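Local coordinates for metallo-beta-lactamase domain-containing protein (Thermotoga maritima, PDB 3H3E) that binds zinc through three histidines and is probably a metal-dependent hydrolase or transferase of the metallo-beta-lactamase superfamily, its substrate not being established, at residues Phe148-Asn152 and Gly153-Lys157; Gly179-His182 and Arg183-Asn187; Phe207-Leu210 and Lys211-Asp214; Thr238-Arg241 and Ala242-Phe246. The protein carries 2 engineered substitutions. All blocks are in the same frame, centred on the assembly; numbering follows the deposited sequence.

Contact 1: residues Phe148-Asn152 and Gly153-Lys157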
loop_
_atom_site.group_PDB
_atom_site.type_symbol
_atom_site.label_atom_id
_atom_site.label_comp_id
_atom_site.label_asym_id
_atom_site.label_seq_id
_atom_site.Cartn_x
_atom_site.Cartn_y
_atom_site.Cartn_z
ATOM N N PHE A 148 6.528 16.481 -4.922
ATOM C CA PHE A 148 6.843 17.536 -3.978
ATOM C C PHE A 148 5.893 17.502 -2.807
ATOM O O PHE A 148 4.862 16.840 -2.847
ATOM C CB PHE A 148 6.768 18.890 -4.654
ATOM C CG PHE A 148 7.772 19.070 -5.723
ATOM C CD1 PHE A 148 8.938 19.769 -5.480
ATOM C CD2 PHE A 148 7.573 18.522 -6.965
ATOM C CE1 PHE A 148 9.869 19.928 -6.460
ATOM C CE2 PHE A 148 8.512 18.683 -7.949
ATOM C CZ PHE A 148 9.656 19.383 -7.693
ATOM N N VAL A 149 6.249 18.220 -1.755
ATOM C CA VAL A 149 5.384 18.320 -0.594
ATOM C C VAL A 149 5.490 19.739 -0.028
ATOM O O VAL A 149 6.495 20.408 -0.208
ATOM C CB VAL A 149 5.714 17.220 0.447
ATOM C CG1 VAL A 149 7.004 17.523 1.159
ATOM C CG2 VAL A 149 4.586 17.065 1.432
ATOM N N GLU A 150 4.429 20.213 0.606
ATOM C CA GLU A 150 4.393 21.580 1.104
ATOM C C GLU A 150 4.023 21.575 2.563
ATOM O O GLU A 150 2.926 21.167 2.934
ATOM C CB GLU A 150 3.392 22.435 0.324
ATOM C CG GLU A 150 3.829 22.793 -1.099
ATOM C CD GLU A 150 3.097 24.009 -1.653
ATOM O OE1 GLU A 150 2.127 24.463 -1.000
ATOM O OE2 GLU A 150 3.487 24.510 -2.734
ATOM N N ARG A 151 4.953 22.021 3.393
ATOM C CA ARG A 151 4.702 22.179 4.816
ATOM C C ARG A 151 4.824 23.659 5.172
ATOM O O ARG A 151 5.929 24.210 5.197
ATOM C CB ARG A 151 5.685 21.325 5.629
ATOM C CG ARG A 151 5.378 21.252 7.119
ATOM C CD ARG A 151 6.187 20.150 7.799
ATOM N NE ARG A 151 6.343 20.392 9.233
ATOM C CZ ARG A 151 7.383 21.019 9.781
ATOM N NH1 ARG A 151 8.372 21.468 9.015
ATOM N NH2 ARG A 151 7.437 21.199 11.096
ATOM N N ASN A 152 3.677 24.298 5.411
ATOM C CA ASN A 152 3.611 25.721 5.768
ATOM C C ASN A 152 3.698 26.686 4.579
ATOM O O ASN A 152 3.891 27.890 4.762
ATOM C CB ASN A 152 4.686 26.084 6.805
ATOM C CG ASN A 152 4.434 25.450 8.164
ATOM O OD1 ASN A 152 3.302 25.436 8.661
ATOM N ND2 ASN A 152 5.499 24.931 8.779
ATOM N N GLY A 153 3.547 26.167 3.366
ATOM C CA GLY A 153 3.703 26.986 2.179
ATOM C C GLY A 153 5.137 26.926 1.706
ATOM O O GLY A 153 5.561 27.702 0.849
ATOM N N GLU A 154 5.882 25.991 2.286
ATOM C CA GLU A 154 7.263 25.741 1.910
ATOM C C GLU A 154 7.350 24.477 1.071
ATOM O O GLU A 154 7.077 23.380 1.558
ATOM C CB GLU A 154 8.141 25.619 3.154
ATOM C CG GLU A 154 8.532 26.953 3.753
ATOM C CD GLU A 154 9.196 27.875 2.734
ATOM O OE1 GLU A 154 9.736 27.368 1.723
ATOM O OE2 GLU A 154 9.180 29.108 2.946
ATOM N N ARG A 155 7.735 24.642 -0.191
ATOM C CA ARG A 155 7.706 23.557 -1.171
ATOM C C ARG A 155 9.035 22.815 -1.228
ATOM O O ARG A 155 10.009 23.319 -1.764
ATOM C CB ARG A 155 7.367 24.133 -2.547
ATOM C CG ARG A 155 7.192 23.139 -3.677
ATOM C CD ARG A 155 7.705 23.789 -4.964
ATOM N NE ARG A 155 7.298 23.125 -6.205
ATOM C CZ ARG A 155 8.033 23.108 -7.319
ATOM N NH1 ARG A 155 9.228 23.690 -7.343
ATOM N NH2 ARG A 155 7.584 22.491 -8.407
ATOM N N ARG A 156 9.072 21.616 -0.664
ATOM C CA ARG A 156 10.267 20.784 -0.718
ATOM C C ARG A 156 10.011 19.578 -1.611
ATOM O O ARG A 156 8.885 19.314 -2.007
ATOM C CB ARG A 156 10.648 20.304 0.687
ATOM C CG ARG A 156 10.958 21.411 1.682
ATOM C CD ARG A 156 12.266 22.106 1.344
ATOM N NE ARG A 156 12.556 23.213 2.254
ATOM C CZ ARG A 156 12.144 24.467 2.076
ATOM N NH1 ARG A 156 11.415 24.802 1.016
ATOM N NH2 ARG A 156 12.460 25.391 2.968
ATOM N N LYS A 157 11.061 18.837 -1.920
ATOM C CA LYS A 157 10.909 17.559 -2.597
ATOM C C LYS A 157 10.298 16.561 -1.607
ATOM O O LYS A 157 10.486 16.690 -0.404
ATOM C CB LYS A 157 12.271 17.086 -3.105
ATOM C CG LYS A 157 12.208 16.093 -4.232
ATOM C CD LYS A 157 12.023 16.733 -5.605
ATOM C CE LYS A 157 11.676 15.642 -6.624
ATOM N NZ LYS A 157 11.530 16.123 -8.024
HETATM O O HOH W 1 4.362 27.569 -1.749
#

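Contact 2: residues Gly179-His182 and Arg183-Asn187. With ZN (zinc ion), chain B.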
loop_
_atom_site.group_PDB
_atom_site.type_symbol
_atom_site.label_atom_id
_atom_site.label_comp_id
_atom_site.label_asym_id
_atom_site.label_seq_id
_atom_site.Cartn_x
_atom_site.Cartn_y
_atom_site.Cartn_z
ATOM N N GLY A 179 1.003 0.147 -0.420
ATOM C CA GLY A 179 0.153 0.955 -1.270
ATOM C C GLY A 179 0.863 1.306 -2.551
ATOM O O GLY A 179 0.442 0.911 -3.623
ATOM N N CYS A 180 1.963 2.037 -2.449
ATOM C CA CYS A 180 2.669 2.455 -3.647
ATOM C C CYS A 180 4.187 2.217 -3.597
ATOM O O CYS A 180 4.854 2.189 -4.628
ATOM C CB CYS A 180 2.336 3.918 -3.974
ATOM S SG CYS A 180 1.503 4.150 -5.533
ATOM N N SER A 181 4.729 2.051 -2.400
ATOM C CA SER A 181 6.158 1.798 -2.234
ATOM C C SER A 181 7.027 2.886 -2.847
ATOM O O SER A 181 7.861 2.606 -3.692
ATOM C CB SER A 181 6.540 0.458 -2.850
ATOM O OG SER A 181 5.734 -0.581 -2.340
ATOM N N HIS A 182 6.859 4.122 -2.405
ATOM C CA HIS A 182 7.621 5.230 -2.970
ATOM C C HIS A 182 9.069 5.202 -2.503
ATOM O O HIS A 182 9.980 5.669 -3.186
ATOM C CB HIS A 182 6.975 6.557 -2.584
ATOM C CG HIS A 182 5.771 6.903 -3.407
ATOM N ND1 HIS A 182 5.855 7.253 -4.737
ATOM C CD2 HIS A 182 4.458 6.961 -3.085
ATOM C CE1 HIS A 182 4.644 7.516 -5.197
ATOM N NE2 HIS A 182 3.779 7.345 -4.216
ATOM N N ARG A 183 9.273 4.649 -1.322
ATOM C CA ARG A 183 10.595 4.584 -0.747
ATOM C C ARG A 183 11.366 3.386 -1.271
ATOM O O ARG A 183 12.541 3.237 -0.976
ATOM C CB ARG A 183 10.502 4.545 0.770
ATOM C CG ARG A 183 9.987 5.840 1.385
ATOM C CD ARG A 183 10.557 5.954 2.787
ATOM N NE ARG A 183 10.930 7.320 3.089
ATOM C CZ ARG A 183 12.009 7.664 3.774
ATOM N NH1 ARG A 183 12.824 6.738 4.233
ATOM N NH2 ARG A 183 12.271 8.940 3.993
ATOM N N GLY A 184 10.701 2.544 -2.061
ATOM C CA GLY A 184 11.327 1.373 -2.657
ATOM C C GLY A 184 10.831 0.069 -2.065
ATOM O O GLY A 184 10.936 -0.138 -0.865
ATOM N N ILE A 185 10.274 -0.814 -2.891
ATOM C CA ILE A 185 9.668 -2.034 -2.365
ATOM C C ILE A 185 10.747 -2.931 -1.798
ATOM O O ILE A 185 10.525 -3.639 -0.816
ATOM C CB ILE A 185 8.840 -2.772 -3.421
ATOM C CG1 ILE A 185 8.166 -4.010 -2.830
ATOM C CG2 ILE A 185 9.715 -3.185 -4.573
ATOM C CD1 ILE A 185 7.452 -3.799 -1.565
ATOM N N ASP A 186 11.927 -2.872 -2.402
ATOM C CA ASP A 186 13.108 -3.541 -1.858
ATOM C C ASP A 186 13.545 -2.998 -0.493
ATOM O O ASP A 186 13.841 -3.768 0.418
ATOM C CB ASP A 186 14.275 -3.528 -2.855
ATOM C CG ASP A 186 14.699 -2.115 -3.294
ATOM O OD1 ASP A 186 13.868 -1.182 -3.301
ATOM O OD2 ASP A 186 15.886 -1.946 -3.665
ATOM N N ASN A 187 13.592 -1.677 -0.347
ATOM C CA ASN A 187 13.907 -1.069 0.950
ATOM C C ASN A 187 12.889 -1.463 1.989
ATOM O O ASN A 187 13.206 -1.689 3.157
ATOM C CB ASN A 187 13.966 0.452 0.832
ATOM C CG ASN A 187 15.228 0.912 0.179
ATOM O OD1 ASN A 187 16.276 0.304 0.368
ATOM N ND2 ASN A 187 15.146 1.972 -0.614
HETATM ZN ZN ZN B . 1.416 7.512 -4.334
#

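Contact 3: residues Phe207-Leu210 and Lys211-Asp214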
loop_
_atom_site.group_PDB
_atom_site.type_symbol
_atom_site.label_atom_id
_atom_site.label_comp_id
_atom_site.label_asym_id
_atom_site.label_seq_id
_atom_site.Cartn_x
_atom_site.Cartn_y
_atom_site.Cartn_z
ATOM N N PHE A 207 3.989 -1.180 -6.458
ATOM C CA PHE A 207 5.441 -1.025 -6.292
ATOM C C PHE A 207 6.021 0.191 -7.017
ATOM O O PHE A 207 7.202 0.491 -6.878
ATOM C CB PHE A 207 6.212 -2.291 -6.733
ATOM C CG PHE A 207 5.715 -3.578 -6.105
ATOM C CD1 PHE A 207 5.043 -3.573 -4.891
ATOM C CD2 PHE A 207 5.934 -4.787 -6.726
ATOM C CE1 PHE A 207 4.583 -4.754 -4.335
ATOM C CE2 PHE A 207 5.487 -5.960 -6.165
ATOM C CZ PHE A 207 4.813 -5.944 -4.971
ATOM N N HIS A 208 5.196 0.868 -7.803
ATOM C CA HIS A 208 5.592 2.100 -8.478
ATOM C C HIS A 208 6.817 1.945 -9.356
ATOM O O HIS A 208 7.825 2.626 -9.165
ATOM C CB HIS A 208 5.807 3.245 -7.484
ATOM C CG HIS A 208 5.599 4.600 -8.089
ATOM N ND1 HIS A 208 4.345 5.107 -8.365
ATOM C CD2 HIS A 208 6.483 5.545 -8.490
ATOM C CE1 HIS A 208 4.465 6.308 -8.902
ATOM N NE2 HIS A 208 5.753 6.595 -8.995
ATOM N N LEU A 209 6.712 1.082 -10.354
ATOM C CA LEU A 209 7.862 0.775 -11.180
ATOM C C LEU A 209 7.753 1.251 -12.621
ATOM O O LEU A 209 8.552 0.858 -13.467
ATOM C CB LEU A 209 8.130 -0.718 -11.111
ATOM C CG LEU A 209 8.524 -1.092 -9.679
ATOM C CD1 LEU A 209 8.633 -2.595 -9.516
ATOM C CD2 LEU A 209 9.826 -0.390 -9.292
ATOM N N LEU A 210 6.777 2.114 -12.888
ATOM C CA LEU A 210 6.551 2.653 -14.229
ATOM C C LEU A 210 7.664 3.579 -14.717
ATOM O O LEU A 210 7.931 3.664 -15.917
ATOM C CB LEU A 210 5.214 3.386 -14.279
ATOM C CG LEU A 210 4.017 2.483 -14.567
ATOM C CD1 LEU A 210 2.731 3.288 -14.644
ATOM C CD2 LEU A 210 4.246 1.715 -15.859
ATOM N N LYS A 211 8.296 4.277 -13.778
ATOM C CA LYS A 211 9.356 5.232 -14.094
ATOM C C LYS A 211 10.742 4.675 -13.760
ATOM O O LYS A 211 11.743 5.383 -13.845
ATOM C CB LYS A 211 9.133 6.568 -13.362
ATOM C CG LYS A 211 8.050 7.459 -13.965
ATOM C CD LYS A 211 8.507 8.923 -13.982
ATOM C CE LYS A 211 7.561 9.851 -14.771
ATOM N NZ LYS A 211 6.537 10.540 -13.920
ATOM N N SER A 212 10.792 3.406 -13.375
ATOM C CA SER A 212 12.051 2.758 -13.046
ATOM C C SER A 212 12.620 2.041 -14.265
ATOM O O SER A 212 11.865 1.569 -15.119
ATOM C CB SER A 212 11.849 1.766 -11.908
ATOM O OG SER A 212 11.716 2.430 -10.668
ATOM N N SER A 213 13.949 1.964 -14.339
ATOM C CA SER A 213 14.622 1.288 -15.443
ATOM C C SER A 213 14.562 -0.222 -15.286
ATOM O O SER A 213 14.449 -0.734 -14.173
ATOM C CB SER A 213 16.080 1.740 -15.553
ATOM O OG SER A 213 16.890 1.147 -14.553
ATOM N N ASP A 214 14.640 -0.933 -16.403
ATOM C CA ASP A 214 14.605 -2.390 -16.366
ATOM C C ASP A 214 15.669 -2.916 -15.417
ATOM O O ASP A 214 15.432 -3.868 -14.689
ATOM C CB ASP A 214 14.772 -2.981 -17.767
ATOM C CG ASP A 214 13.534 -2.791 -18.634
ATOM O OD1 ASP A 214 12.741 -1.867 -18.345
ATOM O OD2 ASP A 214 13.347 -3.566 -19.599
#

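Contact 4: residues Thr238-Arg241 and Ala242-Phe246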
loop_
_atom_site.group_PDB
_atom_site.type_symbol
_atom_site.label_atom_id
_atom_site.label_comp_id
_atom_site.label_asym_id
_atom_site.label_seq_id
_atom_site.Cartn_x
_atom_site.Cartn_y
_atom_site.Cartn_z
ATOM N N THR A 238 2.303 -0.472 -10.084
ATOM C CA THR A 238 3.413 -1.332 -10.496
ATOM C C THR A 238 3.860 -1.236 -11.964
ATOM O O THR A 238 4.996 -0.872 -12.236
ATOM C CB THR A 238 3.175 -2.787 -10.082
ATOM O OG1 THR A 238 2.855 -2.836 -8.684
ATOM C CG2 THR A 238 4.424 -3.608 -10.334
ATOM N N GLY A 239 2.990 -1.569 -12.906
ATOM C CA GLY A 239 3.340 -1.422 -14.307
ATOM C C GLY A 239 3.522 -2.722 -15.062
ATOM O O GLY A 239 4.134 -3.654 -14.555
ATOM N N GLU A 240 3.007 -2.774 -16.288
ATOM C CA GLU A 240 3.066 -3.980 -17.122
ATOM C C GLU A 240 4.500 -4.444 -17.384
ATOM O O GLU A 240 4.787 -5.638 -17.354
ATOM C CB GLU A 240 2.308 -3.774 -18.446
ATOM C CG GLU A 240 2.335 -4.983 -19.396
ATOM C CD GLU A 240 1.758 -4.690 -20.789
ATOM O OE1 GLU A 240 0.994 -3.708 -20.938
ATOM O OE2 GLU A 240 2.069 -5.452 -21.737
ATOM N N ARG A 241 5.401 -3.504 -17.637
ATOM C CA ARG A 241 6.789 -3.860 -17.896
ATOM C C ARG A 241 7.377 -4.570 -16.688
ATOM O O ARG A 241 7.963 -5.643 -16.807
ATOM C CB ARG A 241 7.623 -2.617 -18.224
ATOM C CG ARG A 241 9.072 -2.917 -18.603
ATOM C CD ARG A 241 9.152 -4.012 -19.659
ATOM N NE ARG A 241 10.526 -4.434 -19.940
ATOM C CZ ARG A 241 10.845 -5.506 -20.664
ATOM N NH1 ARG A 241 9.887 -6.274 -21.177
ATOM N NH2 ARG A 241 12.121 -5.814 -20.877
ATOM N N ALA A 242 7.204 -3.962 -15.520
ATOM C CA ALA A 242 7.780 -4.486 -14.292
ATOM C C ALA A 242 7.213 -5.861 -13.989
ATOM O O ALA A 242 7.949 -6.763 -13.592
ATOM C CB ALA A 242 7.541 -3.532 -13.136
ATOM N N VAL A 243 5.909 -6.027 -14.183
ATOM C CA VAL A 243 5.279 -7.316 -13.941
ATOM C C VAL A 243 5.847 -8.387 -14.863
ATOM O O VAL A 243 6.100 -9.510 -14.425
ATOM C CB VAL A 243 3.764 -7.266 -14.119
ATOM C CG1 VAL A 243 3.177 -8.642 -13.886
ATOM C CG2 VAL A 243 3.145 -6.251 -13.165
ATOM N N ASP A 244 6.048 -8.045 -16.134
ATOM C CA ASP A 244 6.623 -8.994 -17.087
ATOM C C ASP A 244 7.988 -9.453 -16.604
ATOM O O ASP A 244 8.330 -10.630 -16.712
ATOM C CB ASP A 244 6.735 -8.392 -18.498
ATOM C CG ASP A 244 5.411 -8.399 -19.259
ATOM O OD1 ASP A 244 4.402 -8.928 -18.737
ATOM O OD2 ASP A 244 5.386 -7.866 -20.390
ATOM N N ILE A 245 8.772 -8.522 -16.070
ATOM C CA ILE A 245 10.082 -8.866 -15.513
ATOM C C ILE A 245 9.953 -9.790 -14.298
ATOM O O ILE A 245 10.692 -10.769 -14.184
ATOM C CB ILE A 245 10.895 -7.613 -15.142
ATOM C CG1 ILE A 245 11.283 -6.842 -16.412
ATOM C CG2 ILE A 245 12.117 -7.992 -14.326
ATOM C CD1 ILE A 245 11.938 -5.502 -16.147
ATOM N N PHE A 246 9.011 -9.484 -13.403
ATOM C CA PHE A 246 8.695 -10.378 -12.287
ATOM C C PHE A 246 8.349 -11.767 -12.813
ATOM O O PHE A 246 8.887 -12.758 -12.339
ATOM C CB PHE A 246 7.532 -9.851 -11.427
ATOM C CG PHE A 246 7.956 -9.026 -10.236
ATOM C CD1 PHE A 246 8.048 -9.596 -8.979
ATOM C CD2 PHE A 246 8.226 -7.669 -10.366
ATOM C CE1 PHE A 246 8.429 -8.834 -7.872
ATOM C CE2 PHE A 246 8.606 -6.902 -9.267
ATOM C CZ PHE A 246 8.706 -7.489 -8.022
#

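Contact 1: residues Phe148-Asn152 and Gly153-Lys157
Phe148 and Arg155 stack across a beta hairpin: the guanidinium lies flat on the ring, planes 1° apart and centres 4.0 Å apart, a cation-pi contact with Arg155 NH2 over the middle of the ring. A chi1 of -176° together with a bend at chi2 (-146°) brings the arginine chain along the hairpin to the ring. The opposite face of Phe148 takes Lys157 CD in a CH-pi contact, 4.3 Å from the ring centroid, so the ring is held between two basic side chains.

Backbone bonds close the hairpin. Val149 and Arg156 form a hydrogen-bonded antiparallel pair, with Val149 N to Arg156 O and Arg156 N to Val149 O both 2.9 Å. Nearer the turn Arg151 N donates to Glu154 O over 3.1 Å, the return bond from Glu154 N to Arg151 O being weak. Asn152 and Gly153 make the bend, both with positive phi.

Charged side chains add to this near the turn. Arg156 NH1 bridges to Glu154 OE1 at 3.1 Å, reaching its anti side, while Glu150 lays CG and OE2 against the aliphatic part of Arg155. One water donates to Gly153 O and weakly to Glu150 OE2.

On the other side strand 147-150 pairs with strand 95-98, leaving 155-157 at the sheet margin within this chain. Backbone bonds and the Phe148 sandwich thus join two mostly exposed strands, and the Arg156-Glu154 pair braces one arm.

Contact 2: residues Gly179-His182 and Arg183-Asn187
Ser181 and Ile185 meet on the buried side of the turn that leads into helix 185-193. Ser181 OG lies 3.7 Å from Ile185 CD1, and the CB atoms of the two residues also pack together. The isoleucine's CG1 branch points away from the backbone N (chi1 -177°), and the bend at chi2 (49°) turns CD1 back to the serine. The hydroxyl is hydrogen-bonded to Thr178 and to Gly206 O, so this polar atom is satisfied within the core, while Ile185 continues onto Ile220 and Phe224 of helix 214-226. Arg183 is buried too, its NH1 and NE satisfied by Ala136 O and Leu159 O.

Across the turn itself the grip is slighter: Gly184 N makes a weak bond to Ser181 O at 3.3 Å. Next to it, within 183-187, Asn187 ND2 ties the helix start back to Arg183 O over 2.9 Å, almost straight (177°) and in the plane of its own amide.

The turn belongs to the metallo-beta-lactamase fold, where loops at the ends of the strands carry the metal ligands. His182 supplies NE2 to the zinc ion at 2.4 Å, and His69 and His71 complete the three histidines seen on the metal. Glu163 receives the backbone N-H groups of both His182 and Arg183, a second-shell hold on the ligand loop. Cys180, joined to Cys237 by a disulfide, places SG 3.6 Å from the zinc ion without binding it.

The looser, partly exposed side is made by Gly184, the N-cap residue, and Asp186, which points from the helix start to a salt bridge with Lys141.

Contact 3: residues Phe207-Leu210 and Lys211-Asp214
Leu209 meets Ser212 across a tight turn through its CD2 methyl, which lies 3.7 Å from Ser212 OG and 3.9 Å from Ser212 CB. Leu209 CG lies opposite its own carbonyl carbon (chi1 -65°), and a chi2 near 180° sends CD1 onward and leaves the CD2 branch beside the serine. The CB of Leu209 points away from the following residues, so the methyl branch rather than the root of the side chain makes the contact. In the backbone, Ser212 N donates a weak bond to Leu209 O at 3.4 Å.

Leu210 and Lys211, at the exposed bend, both lead away from the turn. The ring of His208 meets that of the zinc ligand His182 with the planes at about 50°, which sets this loop beside the metal site.

The segment joins strand 200-204 to helix 214-226, with Ser213 as N-cap, its side chain capping a backbone N in the first turn. Leu209 packs on Ile220 of that helix and on Ala242 of helix 240-249, Ser212 touches Ile217, and Phe207 rests on Val232 and Pro234 of strand 231-235.

Contact 4: residues Thr238-Arg241 and Ala242-Phe246
A chi1 of -176° and a bend at chi2 (49°) lead the Arg241 side chain along the helix to Ile245, one turn on. Ile245 CG1, swung to the side of its backbone N (chi1 -67°), lies over one face of the guanidinium, displaced toward its rim, while Ile245 CD1 is 4.2 Å from Arg241 NE. The charged end is held by a salt bridge from NH2 to Asp214 at the start of helix 214-226.

Thr238 turns its methyl to the helix. CG2 lies 4.1 Å from Val243 CG2 and 4.2 Å from Ala242 CB, the Thr238 and Val243 side chains crossing at about a right angle. The hydroxyl of the threonine is bound instead to Cys235 O and Phe207 N, so its two branches serve different neighbours.

Glu240 to Phe246 form the first turns of helix 240-249, the connection in a beta-alpha-beta unit between strands 231-235 and 253-254; Thr238 and Gly239 lead in. Gly239 is the N-cap. Its carbonyl accepts from Val243 N at 3.0 Å, and the i to i+4 series continues from Asp244 N to Glu240 O at 3.0 Å and from Ile245 N to Arg241 O at 3.1 Å.

On the solvent side Glu240 OE2 is modelled 4.3 Å from Asp244 OD2, but Glu240 is poorly ordered and the spacing uncertain; the like charges may be eased by the guanidinium of Arg241 nearby, although it does not touch Asp244. The buried side is apolar: Ala242 and Ile245 pack on Ile217, Ile245 also on Val221, and Phe246 meets Phe224 edge-to-face.

Contact 2 is buried, contact 4 partly so, and contacts 1 and 3 lie at the surface. Contact 1 stands apart, its centre about 21 to 32 Å from the centres of the others, on a hairpin of the small antiparallel sheet; the other three follow strands of one mixed sheet. Contact 3 joins its neighbours: Ile185 CG1 of contact 2 packs on Phe207 CD1 at 3.8 Å, and Leu210 CD2 meets Gly239 CA of contact 4 at 3.6 Å, beside the salt bridge between 211-214 and 238-241. Helix 214-226, which contact 3 enters, packs against both other helices. Contact 1 relies on cation-pi stacking; contact 2 pairs serine-isoleucine packing with zinc coordination; contact 3 sets a methyl on a serine, contact 4 apolar packing on helix bonds.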